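Side-chain contacts in glutaminase 1 (Escherichia coli, PDB 1U60), which catalyses the hydrolysis of L-glutamine to L-glutamate and ammonium, as a member of the serine-dependent beta-lactamase-like glutaminase family: residues Asn35-Gly38 with Gln39-Ala42; Leu75-Asp79 with Val80-Ala84; Asp229-Pro232 with Tyr233-Glu237; Ala268-Pro271 with Gly272-Gly275; Ala297-Ala300 with Lys301-Tyr305. One frame throughout, in Å; residues are numbered along the deposited sequence.

Interaction 1: Asn35-Gly38 with Gln39-Ala42; sequences NVPG and QLAA. With EDO (1,2-ethanediol), chain J.
Pro37 and Leu40 are the ends of a type I beta turn, with Gly38 and Gln39 at its corners, and the backbone bond that closes it, Leu40 N to Pro37 O, is weak at 3.4 Å though nearly straight (164°). The turn belongs to the loop that leads from helix 31-34 into strand 42-47, at the surface of the protein. The Leu40 side chain lies alongside the Pro37 ring, CD1 resting 3.9 Å from Pro37 CD, while its CG sits against the Pro37 carbonyl oxygen. Val36 meets the same methyl from another direction: its side chain runs at about a right angle to that of Leu40, and CG1 stands 4.0 Å from Leu40 CD1. From elsewhere in the chain, Arg291 NH1 hydrogen-bonds Gly38 O and Ser280 OG hydrogen-bonds Leu40 O, tying the exposed loop to the body of the fold. Gln39 bends at chi2 (-68°), and its amide comes back beside the proline. A 1,2-ethanediol molecule, probably from the crystallisation liquor, lies beside this amide, although its very short approach makes their pairing doubtful. On the protein side, Gln39 OE1 comes 3.6 Å from Pro37 CB.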
loop_
_atom_site.group_PDB
_atom_site.type_symbol
_atom_site.label_atom_id
_atom_site.label_comp_id
_atom_site.label_asym_id
_atom_site.label_seq_id
_atom_site.Cartn_x
_atom_site.Cartn_y
_atom_site.Cartn_z
ATOM N N ASN A 35 21.659 -4.083 -24.640
ATOM C CA ASN A 35 22.507 -3.199 -25.455
ATOM C C ASN A 35 22.249 -1.717 -25.188
ATOM O O ASN A 35 22.954 -0.853 -25.686
ATOM C CB ASN A 35 22.268 -3.495 -26.943
ATOM C CG ASN A 35 22.842 -4.843 -27.385
ATOM O OD1 ASN A 35 23.681 -5.434 -26.700
ATOM N ND2 ASN A 35 22.367 -5.346 -28.547
ATOM N N VAL A 36 21.231 -1.383 -24.392
ATOM C CA VAL A 36 20.995 0.036 -24.080
ATOM C C VAL A 36 22.198 0.540 -23.293
ATOM O O VAL A 36 22.536 -0.066 -22.290
ATOM C CB VAL A 36 19.689 0.278 -23.246
ATOM C CG1 VAL A 36 19.492 1.780 -22.965
ATOM C CG2 VAL A 36 18.489 -0.247 -23.970
ATOM N N PRO A 37 22.841 1.646 -23.713
ATOM C CA PRO A 37 24.025 2.110 -22.986
ATOM C C PRO A 37 23.706 2.340 -21.515
ATOM O O PRO A 37 22.784 3.087 -21.199
ATOM C CB PRO A 37 24.422 3.390 -23.703
ATOM C CG PRO A 37 23.881 3.177 -25.167
ATOM C CD PRO A 37 22.580 2.442 -24.932
ATOM N N GLY A 38 24.472 1.702 -20.641
ATOM C CA GLY A 38 24.161 1.637 -19.218
ATOM C C GLY A 38 24.329 2.920 -18.430
ATOM O O GLY A 38 23.716 3.043 -17.370
ATOM N N GLN A 39 25.085 3.888 -18.976
ATOM C CA GLN A 39 25.322 5.138 -18.297
ATOM C C GLN A 39 24.192 6.173 -18.465
ATOM O O GLN A 39 24.231 7.212 -17.815
ATOM C CB GLN A 39 26.668 5.759 -18.723
ATOM C CG GLN A 39 26.742 6.490 -20.006
ATOM C CD GLN A 39 26.584 5.619 -21.224
ATOM O OE1 GLN A 39 26.748 4.386 -21.171
ATOM N NE2 GLN A 39 26.257 6.267 -22.355
ATOM N N LEU A 40 23.274 5.926 -19.389
ATOM C CA LEU A 40 22.185 6.872 -19.619
ATOM C C LEU A 40 21.394 7.045 -18.346
ATOM O O LEU A 40 21.103 6.054 -17.667
ATOM C CB LEU A 40 21.283 6.380 -20.714
ATOM C CG LEU A 40 21.880 6.237 -22.098
ATOM C CD1 LEU A 40 20.947 5.464 -23.051
ATOM C CD2 LEU A 40 22.231 7.623 -22.639
ATOM N N ALA A 41 20.990 8.287 -18.083
ATOM C CA ALA A 41 20.277 8.608 -16.866
ATOM C C ALA A 41 19.547 9.937 -16.996
ATOM O O ALA A 41 20.116 10.901 -17.541
ATOM C CB ALA A 41 21.251 8.696 -15.739
ATOM N N ALA A 42 18.294 10.006 -16.502
ATOM C CA ALA A 42 17.450 11.182 -16.615
ATOM C C ALA A 42 16.471 11.225 -15.481
ATOM O O ALA A 42 16.123 10.176 -14.900
ATOM C CB ALA A 42 16.736 11.220 -17.943
HETATM C C1 EDO J . 25.369 8.311 -24.745
HETATM O O1 EDO J . 25.748 8.965 -23.550
HETATM C C2 EDO J . 25.294 6.813 -24.512
HETATM O O2 EDO J . 26.003 6.062 -25.483
#

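Interaction 2: Leu75-Asp79 with Val80-Ala84; sequences LALED and VGPQA
Ala76 O receives the N-H of Val80 over 2.8 Å, a nearly straight bond that arrives close to the line of the carbonyl and makes the last regular turn of helix 68-80. One residue on, the pattern frays: Gly81 N still reaches Leu77 O at 2.9 Å, but the bond is weak and bent to 128°. Gly81 CA also approaches that oxygen, 3.2 Å from Leu77 O, so the carbonyl is met by both the N-H and a CA-H of the same glycine.

The side chains follow the change of direction. With CG1 of Val80 beside its backbone N (chi1 -56°), the other methyl, CG2, is turned inward and comes 3.3 Å from Ala76 O, beside the bond that the Val80 amide makes there. Leu77 starts away from the following residues, yet its branch returns: CD2 lies over the start of the next helix, 3.6 Å from Pro82 CA and 4.0 Å from Pro82 CB. Tyr252 of the second subunit packs on Leu77 and hydrogen-bonds Pro82 O through its hydroxyl, placing this corner at the subunit interface. The Asp79 carboxylate leads away from the following residues to Arg138, with which OD2 forms a salt bridge.

Gly81 is both the first non-helical residue after helix 68-80 and the N-cap of helix 82-88. Glycine with positive phi (here 89°) is a familiar way to end a helix, and proline suits the first turn of the next; together they join the two helices at a sharp corner.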
loop_
_atom_site.group_PDB
_atom_site.type_symbol
_atom_site.label_atom_id
_atom_site.label_comp_id
_atom_site.label_asym_id
_atom_site.label_seq_id
_atom_site.Cartn_x
_atom_site.Cartn_y
_atom_site.Cartn_z
ATOM N N LEU A 75 -7.394 2.126 -18.801
ATOM C CA LEU A 75 -8.411 1.844 -19.809
ATOM C C LEU A 75 -9.482 0.876 -19.317
ATOM O O LEU A 75 -10.676 1.055 -19.582
ATOM C CB LEU A 75 -7.741 1.346 -21.102
ATOM C CG LEU A 75 -8.681 1.148 -22.264
ATOM C CD1 LEU A 75 -9.511 2.398 -22.561
ATOM C CD2 LEU A 75 -7.867 0.722 -23.440
ATOM N N ALA A 76 -9.074 -0.160 -18.582
ATOM C CA ALA A 76 -10.049 -1.145 -18.100
ATOM C C ALA A 76 -11.023 -0.462 -17.165
ATOM O O ALA A 76 -12.229 -0.735 -17.179
ATOM C CB ALA A 76 -9.379 -2.255 -17.383
ATOM N N LEU A 77 -10.527 0.448 -16.335
ATOM C CA LEU A 77 -11.411 1.180 -15.437
ATOM C C LEU A 77 -12.417 2.043 -16.196
ATOM O O LEU A 77 -13.607 2.096 -15.839
ATOM C CB LEU A 77 -10.624 2.013 -14.415
ATOM C CG LEU A 77 -9.858 1.278 -13.298
ATOM C CD1 LEU A 77 -8.812 2.184 -12.716
ATOM C CD2 LEU A 77 -10.823 0.772 -12.230
ATOM N N GLU A 78 -11.988 2.675 -17.275
ATOM C CA GLU A 78 -12.879 3.489 -18.080
ATOM C C GLU A 78 -13.905 2.597 -18.768
ATOM O O GLU A 78 -15.096 2.963 -18.845
ATOM C CB GLU A 78 -12.121 4.285 -19.155
ATOM C CG GLU A 78 -11.146 5.324 -18.616
ATOM C CD GLU A 78 -11.857 6.445 -17.875
ATOM O OE1 GLU A 78 -12.907 6.925 -18.382
ATOM O OE2 GLU A 78 -11.418 6.822 -16.773
ATOM N N ASP A 79 -13.470 1.422 -19.220
ATOM C CA ASP A 79 -14.345 0.471 -19.931
ATOM C C ASP A 79 -15.375 -0.239 -19.066
ATOM O O ASP A 79 -16.547 -0.293 -19.433
ATOM C CB ASP A 79 -13.542 -0.603 -20.631
ATOM C CG ASP A 79 -12.918 -0.144 -21.930
ATOM O OD1 ASP A 79 -13.075 1.036 -22.359
ATOM O OD2 ASP A 79 -12.166 -0.922 -22.553
ATOM N N VAL A 80 -14.965 -0.793 -17.908
ATOM C CA VAL A 80 -15.840 -1.672 -17.130
ATOM C C VAL A 80 -16.095 -1.202 -15.683
ATOM O O VAL A 80 -16.991 -1.702 -15.031
ATOM C CB VAL A 80 -15.344 -3.146 -17.146
ATOM C CG1 VAL A 80 -15.208 -3.667 -18.580
ATOM C CG2 VAL A 80 -14.005 -3.335 -16.352
ATOM N N GLY A 81 -15.328 -0.214 -15.219
ATOM C CA GLY A 81 -15.516 0.441 -13.932
ATOM C C GLY A 81 -14.768 -0.265 -12.812
ATOM O O GLY A 81 -14.302 -1.393 -13.009
ATOM N N PRO A 82 -14.656 0.370 -11.654
ATOM C CA PRO A 82 -13.822 -0.182 -10.581
ATOM C C PRO A 82 -14.311 -1.453 -9.947
ATOM O O PRO A 82 -13.475 -2.290 -9.541
ATOM C CB PRO A 82 -13.752 0.960 -9.542
ATOM C CG PRO A 82 -14.973 1.818 -9.875
ATOM C CD PRO A 82 -15.119 1.736 -11.319
ATOM N N GLN A 83 -15.632 -1.632 -9.838
ATOM C CA GLN A 83 -16.119 -2.872 -9.235
ATOM C C GLN A 83 -15.721 -4.085 -10.070
ATOM O O GLN A 83 -15.249 -5.083 -9.543
ATOM C CB GLN A 83 -17.656 -2.860 -8.982
ATOM C CG GLN A 83 -18.089 -4.089 -8.185
ATOM C CD GLN A 83 -17.510 -4.085 -6.779
ATOM O OE1 GLN A 83 -17.724 -3.142 -6.030
ATOM N NE2 GLN A 83 -16.738 -5.104 -6.444
ATOM N N ALA A 84 -15.874 -3.995 -11.394
ATOM C CA ALA A 84 -15.495 -5.057 -12.269
ATOM C C ALA A 84 -14.020 -5.359 -12.230
ATOM O O ALA A 84 -13.635 -6.514 -12.315
ATOM C CB ALA A 84 -15.950 -4.720 -13.717
#

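Interaction 3: Asp229-Pro232 with Tyr233-Glu237; sequences DNVP and YILAE
This is a local contact of Asp229-Pro232 with Tyr233-Ala236 at the first turn of helix 231-241, buried for the most part and lying between helix 68-80 and the second subunit. Leu235 N points at Val231 O over 3.1 Å, almost straight at 170°, and Ala236 N follows to Pro232 O at 2.9 Å, with the donor tilted from the carbonyl plane. Tyr233 N reaches Asn230 O only weakly, at 3.2 Å.

The largest side chain, Tyr233, leans back toward Asp229 and Asn230. Its first torsion (chi1 -64°) sets CG beside the backbone N and sends the ring that way, and Tyr233 CE2 comes 3.2 Å from Asp229 O. Asn230 O lies at the ring edge, near its plane, and Asn230 OD1 stands 4.2 Å from Tyr233 CD2; the Asn230 amide and the ring are turned 54° against each other. One turn apart, Val231 and Leu235 run abreast, CG1 of Val231 being 4.1 Å from Leu235 CD1. Ala236 sets its CB against Pro232 O, 3.4 Å away.

Beyond the segments, the ring of Tyr233 meets that of Tyr252 of the second subunit, and Asn230 ND2 hydrogen-bonds Glu78 OE2, which helps to set the rotation of the amide.

Pro232, having no N-H, can give no backbone bond to an earlier carbonyl, yet its own carbonyl accepts one, as suits the first turn of a helix. The ring hydrogens of Tyr233, slightly positive, probably find a weakly favourable neighbour in Asn230 O at the ring edge.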
loop_
_atom_site.group_PDB
_atom_site.type_symbol
_atom_site.label_atom_id
_atom_site.label_comp_id
_atom_site.label_asym_id
_atom_site.label_seq_id
_atom_site.Cartn_x
_atom_site.Cartn_y
_atom_site.Cartn_z
ATOM N N ASP A 229 -12.680 10.211 -10.930
ATOM C CA ASP A 229 -13.046 9.260 -9.885
ATOM C C ASP A 229 -12.329 7.926 -10.080
ATOM O O ASP A 229 -12.277 7.135 -9.164
ATOM C CB ASP A 229 -14.554 9.000 -9.853
ATOM C CG ASP A 229 -15.340 10.142 -9.231
ATOM O OD1 ASP A 229 -14.796 10.974 -8.437
ATOM O OD2 ASP A 229 -16.551 10.256 -9.470
ATOM N N ASN A 230 -11.833 7.668 -11.282
ATOM C CA ASN A 230 -11.062 6.441 -11.545
ATOM C C ASN A 230 -9.628 6.512 -11.083
ATOM O O ASN A 230 -9.039 5.477 -10.837
ATOM C CB ASN A 230 -11.133 6.017 -13.024
ATOM C CG ASN A 230 -12.477 5.387 -13.366
ATOM O OD1 ASN A 230 -13.115 4.793 -12.480
ATOM N ND2 ASN A 230 -12.921 5.496 -14.616
ATOM N N VAL A 231 -9.067 7.709 -10.966
ATOM C CA VAL A 231 -7.642 7.834 -10.711
ATOM C C VAL A 231 -7.231 7.265 -9.358
ATOM O O VAL A 231 -6.196 6.594 -9.282
ATOM C CB VAL A 231 -7.148 9.254 -10.933
ATOM C CG1 VAL A 231 -5.700 9.369 -10.597
ATOM C CG2 VAL A 231 -7.304 9.609 -12.425
ATOM N N PRO A 232 -7.968 7.505 -8.273
ATOM C CA PRO A 232 -7.510 6.945 -6.985
ATOM C C PRO A 232 -7.370 5.416 -6.993
ATOM O O PRO A 232 -6.548 4.885 -6.249
ATOM C CB PRO A 232 -8.576 7.427 -5.989
ATOM C CG PRO A 232 -9.045 8.655 -6.590
ATOM C CD PRO A 232 -9.162 8.361 -8.093
ATOM N N TYR A 233 -8.151 4.707 -7.823
ATOM C CA TYR A 233 -8.050 3.250 -7.901
ATOM C C TYR A 233 -6.720 2.868 -8.530
ATOM O O TYR A 233 -6.079 1.902 -8.145
ATOM C CB TYR A 233 -9.172 2.693 -8.760
ATOM C CG TYR A 233 -10.555 2.937 -8.177
ATOM C CD1 TYR A 233 -10.986 2.251 -7.032
ATOM C CD2 TYR A 233 -11.430 3.841 -8.778
ATOM C CE1 TYR A 233 -12.229 2.481 -6.510
ATOM C CE2 TYR A 233 -12.678 4.056 -8.272
ATOM C CZ TYR A 233 -13.071 3.393 -7.125
ATOM O OH TYR A 233 -14.326 3.598 -6.636
ATOM N N ILE A 234 -6.349 3.629 -9.548
ATOM C CA ILE A 234 -5.052 3.379 -10.250
ATOM C C ILE A 234 -3.882 3.579 -9.289
ATOM O O ILE A 234 -2.964 2.757 -9.194
ATOM C CB ILE A 234 -4.863 4.273 -11.425
ATOM C CG1 ILE A 234 -5.942 4.027 -12.454
ATOM C CG2 ILE A 234 -3.478 4.082 -12.019
ATOM C CD1 ILE A 234 -6.024 5.139 -13.461
ATOM N N LEU A 235 -3.915 4.675 -8.574
ATOM C CA LEU A 235 -2.869 4.990 -7.604
ATOM C C LEU A 235 -2.805 4.027 -6.425
ATOM O O LEU A 235 -1.708 3.714 -5.953
ATOM C CB LEU A 235 -3.052 6.435 -7.103
ATOM C CG LEU A 235 -2.953 7.551 -8.173
ATOM C CD1 LEU A 235 -3.004 8.898 -7.567
ATOM C CD2 LEU A 235 -1.680 7.415 -9.056
ATOM N N ALA A 236 -3.960 3.536 -5.970
ATOM C CA ALA A 236 -3.994 2.547 -4.910
ATOM C C ALA A 236 -3.301 1.274 -5.374
ATOM O O ALA A 236 -2.460 0.709 -4.645
ATOM C CB ALA A 236 -5.409 2.229 -4.497
ATOM N N GLU A 237 -3.614 0.838 -6.586
ATOM C CA GLU A 237 -2.985 -0.366 -7.122
ATOM C C GLU A 237 -1.465 -0.185 -7.211
ATOM O O GLU A 237 -0.709 -1.122 -6.850
ATOM C CB GLU A 237 -3.561 -0.721 -8.498
ATOM C CG GLU A 237 -5.070 -1.132 -8.527
ATOM C CD GLU A 237 -5.426 -2.541 -8.157
ATOM O OE1 GLU A 237 -4.626 -3.255 -7.474
ATOM O OE2 GLU A 237 -6.588 -2.957 -8.549
#

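Interaction 4: Ala268-Pro271 with Gly272-Gly275; sequences AVVP and GVMG
Two backbone bonds join Val270 and Met274 as an antiparallel hydrogen-bonded pair. Val270 N gives to Met274 O at 2.9 Å, and Met274 N returns to Val270 O at 3.2 Å, in the carbonyl plane and on a lone pair. Val270 O takes a second donor, Val273 N at 2.9 Å, which approaches tilted 31° from that plane. One oxygen thus holds two successive amides, and the tight end of the turn is fixed by it.

Since Val273 and Met274 both face Val270, the hairpin formed by strands 265-270 and 274-279 has a classic beta bulge, sited just after its reversal. These strands are neighbours in the five-stranded antiparallel sheet. Pro271 and Gly272 form the corner of a type II turn, Gly272 with positive phi (81°), a conformation glycine adopts readily. Val269 and Gly275 form the adjoining non-hydrogen-bonded pair, their CA atoms 4.8 Å apart.

Apolar contacts divide between the two branches of Val270. CG1, anti to the backbone N, reaches toward the bulge and meets Val273 CB at 3.6 Å, the two valines meeting at a slant. CG2 instead touches Met274, whose side chain flanks it, with CG 3.8 Å from Val270 CG2. Met274 places CG between its own backbone N and carbonyl carbon (chi1 66°), which brings that carbon beside the valine.

Val269 points to the other face of the sheet, against Leu212 of helix 202-213 and Met238 of helix 231-241. At the hairpin end, Val307 of the second subunit packs on Pro271.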
loop_
_atom_site.group_PDB
_atom_site.type_symbol
_atom_site.label_atom_id
_atom_site.label_comp_id
_atom_site.label_asym_id
_atom_site.label_seq_id
_atom_site.Cartn_x
_atom_site.Cartn_y
_atom_site.Cartn_z
ATOM N N ALA A 268 6.620 8.163 -10.282
ATOM C CA ALA A 268 5.856 8.407 -9.088
ATOM C C ALA A 268 4.847 9.530 -9.297
ATOM O O ALA A 268 5.067 10.442 -10.088
ATOM C CB ALA A 268 6.764 8.758 -7.971
ATOM N N VAL A 269 3.741 9.469 -8.569
ATOM C CA VAL A 269 2.689 10.483 -8.686
ATOM C C VAL A 269 2.520 11.207 -7.366
ATOM O O VAL A 269 2.348 10.582 -6.337
ATOM C CB VAL A 269 1.353 9.803 -9.081
ATOM C CG1 VAL A 269 0.258 10.868 -9.191
ATOM C CG2 VAL A 269 1.562 9.048 -10.371
ATOM N N VAL A 270 2.505 12.543 -7.415
ATOM C CA VAL A 270 2.125 13.389 -6.291
ATOM C C VAL A 270 0.683 13.858 -6.561
ATOM O O VAL A 270 0.463 14.735 -7.412
ATOM C CB VAL A 270 3.088 14.605 -6.088
ATOM C CG1 VAL A 270 2.738 15.351 -4.810
ATOM C CG2 VAL A 270 4.537 14.135 -6.008
ATOM N N PRO A 271 -0.307 13.237 -5.923
ATOM C CA PRO A 271 -1.714 13.521 -6.244
ATOM C C PRO A 271 -1.987 15.028 -6.113
ATOM O O PRO A 271 -1.638 15.681 -5.100
ATOM C CB PRO A 271 -2.495 12.696 -5.184
ATOM C CG PRO A 271 -1.595 11.640 -4.774
ATOM C CD PRO A 271 -0.200 12.250 -4.837
ATOM N N GLY A 272 -2.596 15.580 -7.145
ATOM C CA GLY A 272 -2.883 17.007 -7.215
ATOM C C GLY A 272 -1.756 17.930 -7.632
ATOM O O GLY A 272 -1.986 19.137 -7.788
ATOM N N VAL A 273 -0.548 17.405 -7.840
ATOM C CA VAL A 273 0.615 18.280 -7.930
ATOM C C VAL A 273 1.495 18.023 -9.145
ATOM O O VAL A 273 1.713 18.919 -9.953
ATOM C CB VAL A 273 1.450 18.230 -6.645
ATOM C CG1 VAL A 273 2.680 19.194 -6.740
ATOM C CG2 VAL A 273 0.586 18.586 -5.427
ATOM N N MET A 274 2.003 16.810 -9.296
ATOM C CA MET A 274 2.988 16.531 -10.344
ATOM C C MET A 274 3.243 15.053 -10.568
ATOM O O MET A 274 2.938 14.208 -9.733
ATOM C CB MET A 274 4.334 17.211 -10.013
ATOM C CG MET A 274 5.012 16.645 -8.768
ATOM S SD MET A 274 6.662 17.278 -8.495
ATOM C CE MET A 274 6.300 19.033 -8.379
ATOM N N GLY A 275 3.742 14.745 -11.760
ATOM C CA GLY A 275 4.417 13.486 -12.016
ATOM C C GLY A 275 5.912 13.649 -11.906
ATOM O O GLY A 275 6.450 14.675 -12.335
#

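Interaction 5: Ala297-Ala300 with Lys301-Tyr305; sequences ASVA and KQLGY
Gln302 lies back along the last turns of helix 290-303 and reaches Ser298 with its amide nitrogen. Its CG stands beside the backbone N (chi1 -73°), and the chain is extended beyond it, which brings Gln302 NE2 to 2.9 Å from Ser298 OG. The serine contributes by holding OG anti to its own backbone N (chi1 177°), on the side where the amide arrives; Ser298 OG lies 26° out of the Gln302 amide plane. Gln302 NE2 also makes a weak bond to Ser298 O, 3.5 Å away, and that same carbonyl accepts Gln302 N at 2.8 Å in the regular helical manner. Ala10 O of helix 4-18 is another acceptor for NE2, linking the two helices.

The next pair in the same spacing is apolar. Val299 and Leu303 run side by side, with Val299 CG1 3.9 Å from Leu303 CD1; strand 42-47 lies beneath them, through Ile45. Here the helix ends in a Schellman motif: Gly304 turns away with positive phi, and Tyr305 N comes back to Ala300 O at 3.0 Å.

The Tyr305 ring follows from this reversal. One of its faces is set beneath Leu303 O, which lies 3.9 Å above the Tyr305 ring plane and over its centre. Lys301 takes a different course: its CB stays by the helix, 3.3 Å from Ala297 O.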
loop_
_atom_site.group_PDB
_atom_site.type_symbol
_atom_site.label_atom_id
_atom_site.label_comp_id
_atom_site.label_asym_id
_atom_site.label_seq_id
_atom_site.Cartn_x
_atom_site.Cartn_y
_atom_site.Cartn_z
ATOM N N ALA A 297 13.121 9.407 -5.690
ATOM C CA ALA A 297 13.054 9.602 -4.248
ATOM C C ALA A 297 13.669 10.929 -3.837
ATOM O O ALA A 297 13.165 11.635 -2.974
ATOM C CB ALA A 297 13.748 8.437 -3.526
ATOM N N SER A 298 14.801 11.275 -4.464
ATOM C CA SER A 298 15.475 12.528 -4.145
ATOM C C SER A 298 14.601 13.757 -4.431
ATOM O O SER A 298 14.444 14.638 -3.602
ATOM C CB SER A 298 16.791 12.633 -4.914
ATOM O OG SER A 298 17.385 13.909 -4.630
ATOM N N VAL A 299 13.969 13.809 -5.609
ATOM C CA VAL A 299 13.116 14.917 -5.941
ATOM C C VAL A 299 11.983 15.021 -4.905
ATOM O O VAL A 299 11.687 16.110 -4.376
ATOM C CB VAL A 299 12.558 14.773 -7.375
ATOM C CG1 VAL A 299 11.479 15.873 -7.701
ATOM C CG2 VAL A 299 13.679 14.843 -8.419
ATOM N N ALA A 300 11.357 13.870 -4.610
ATOM C CA ALA A 300 10.216 13.859 -3.734
ATOM C C ALA A 300 10.659 14.311 -2.329
ATOM O O ALA A 300 9.943 15.073 -1.658
ATOM C CB ALA A 300 9.577 12.469 -3.674
ATOM N N LYS A 301 11.843 13.893 -1.907
ATOM C CA LYS A 301 12.328 14.235 -0.562
ATOM C C LYS A 301 12.676 15.726 -0.489
ATOM O O LYS A 301 12.379 16.415 0.490
ATOM C CB LYS A 301 13.565 13.438 -0.230
ATOM C CG LYS A 301 14.104 13.693 1.172
ATOM C CD LYS A 301 15.008 12.563 1.651
ATOM C CE LYS A 301 15.482 12.798 3.088
ATOM N NZ LYS A 301 16.965 12.908 3.148
ATOM N N GLN A 302 13.323 16.224 -1.524
ATOM C CA GLN A 302 13.715 17.637 -1.577
ATOM C C GLN A 302 12.483 18.544 -1.586
ATOM O O GLN A 302 12.527 19.616 -0.996
ATOM C CB GLN A 302 14.538 17.943 -2.816
ATOM C CG GLN A 302 15.978 17.429 -2.851
ATOM C CD GLN A 302 16.635 17.762 -4.192
ATOM O OE1 GLN A 302 16.952 18.939 -4.449
ATOM N NE2 GLN A 302 16.753 16.754 -5.080
ATOM N N LEU A 303 11.388 18.124 -2.239
ATOM C CA LEU A 303 10.208 18.967 -2.370
ATOM C C LEU A 303 9.176 18.698 -1.267
ATOM O O LEU A 303 8.152 19.401 -1.208
ATOM C CB LEU A 303 9.583 18.805 -3.775
ATOM C CG LEU A 303 10.446 19.222 -4.958
ATOM C CD1 LEU A 303 9.709 18.993 -6.285
ATOM C CD2 LEU A 303 10.929 20.671 -4.816
ATOM N N GLY A 304 9.445 17.711 -0.401
ATOM C CA GLY A 304 8.618 17.408 0.765
ATOM C C GLY A 304 7.297 16.678 0.449
ATOM O O GLY A 304 6.310 16.874 1.154
ATOM N N TYR A 305 7.256 15.877 -0.625
ATOM C CA TYR A 305 6.021 15.144 -0.997
ATOM C C TYR A 305 5.994 13.689 -0.569
ATOM O O TYR A 305 6.925 12.923 -0.868
ATOM C CB TYR A 305 5.791 15.184 -2.508
ATOM C CG TYR A 305 5.615 16.582 -3.036
ATOM C CD1 TYR A 305 4.606 17.420 -2.514
ATOM C CD2 TYR A 305 6.394 17.053 -4.102
ATOM C CE1 TYR A 305 4.415 18.698 -3.021
ATOM C CE2 TYR A 305 6.213 18.334 -4.573
ATOM C CZ TYR A 305 5.225 19.142 -4.045
ATOM O OH TYR A 305 5.015 20.425 -4.524
#

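In the fold
From the N terminus, the five contacts follow one another in series, none nesting within or crossing another, and each closes a short local turn. Interaction 1 shapes the surface loop into strand 42-47, about 36 Å from interaction 2 between centres and across the chain's centre from it. Interaction 2 turns helix 68-80 into helix 82-88 and packs directly on interaction 3, at the start of helix 231-241, through Leu77 with Ile234 and Pro82 with Tyr233. Leu235 then carries interaction 3 to the hairpin of interaction 4, at Val269 and Pro271. Val270, Val273 and Met274 of that hairpin meet Tyr305, tying the sheet to the end of helix 290-303 in interaction 5.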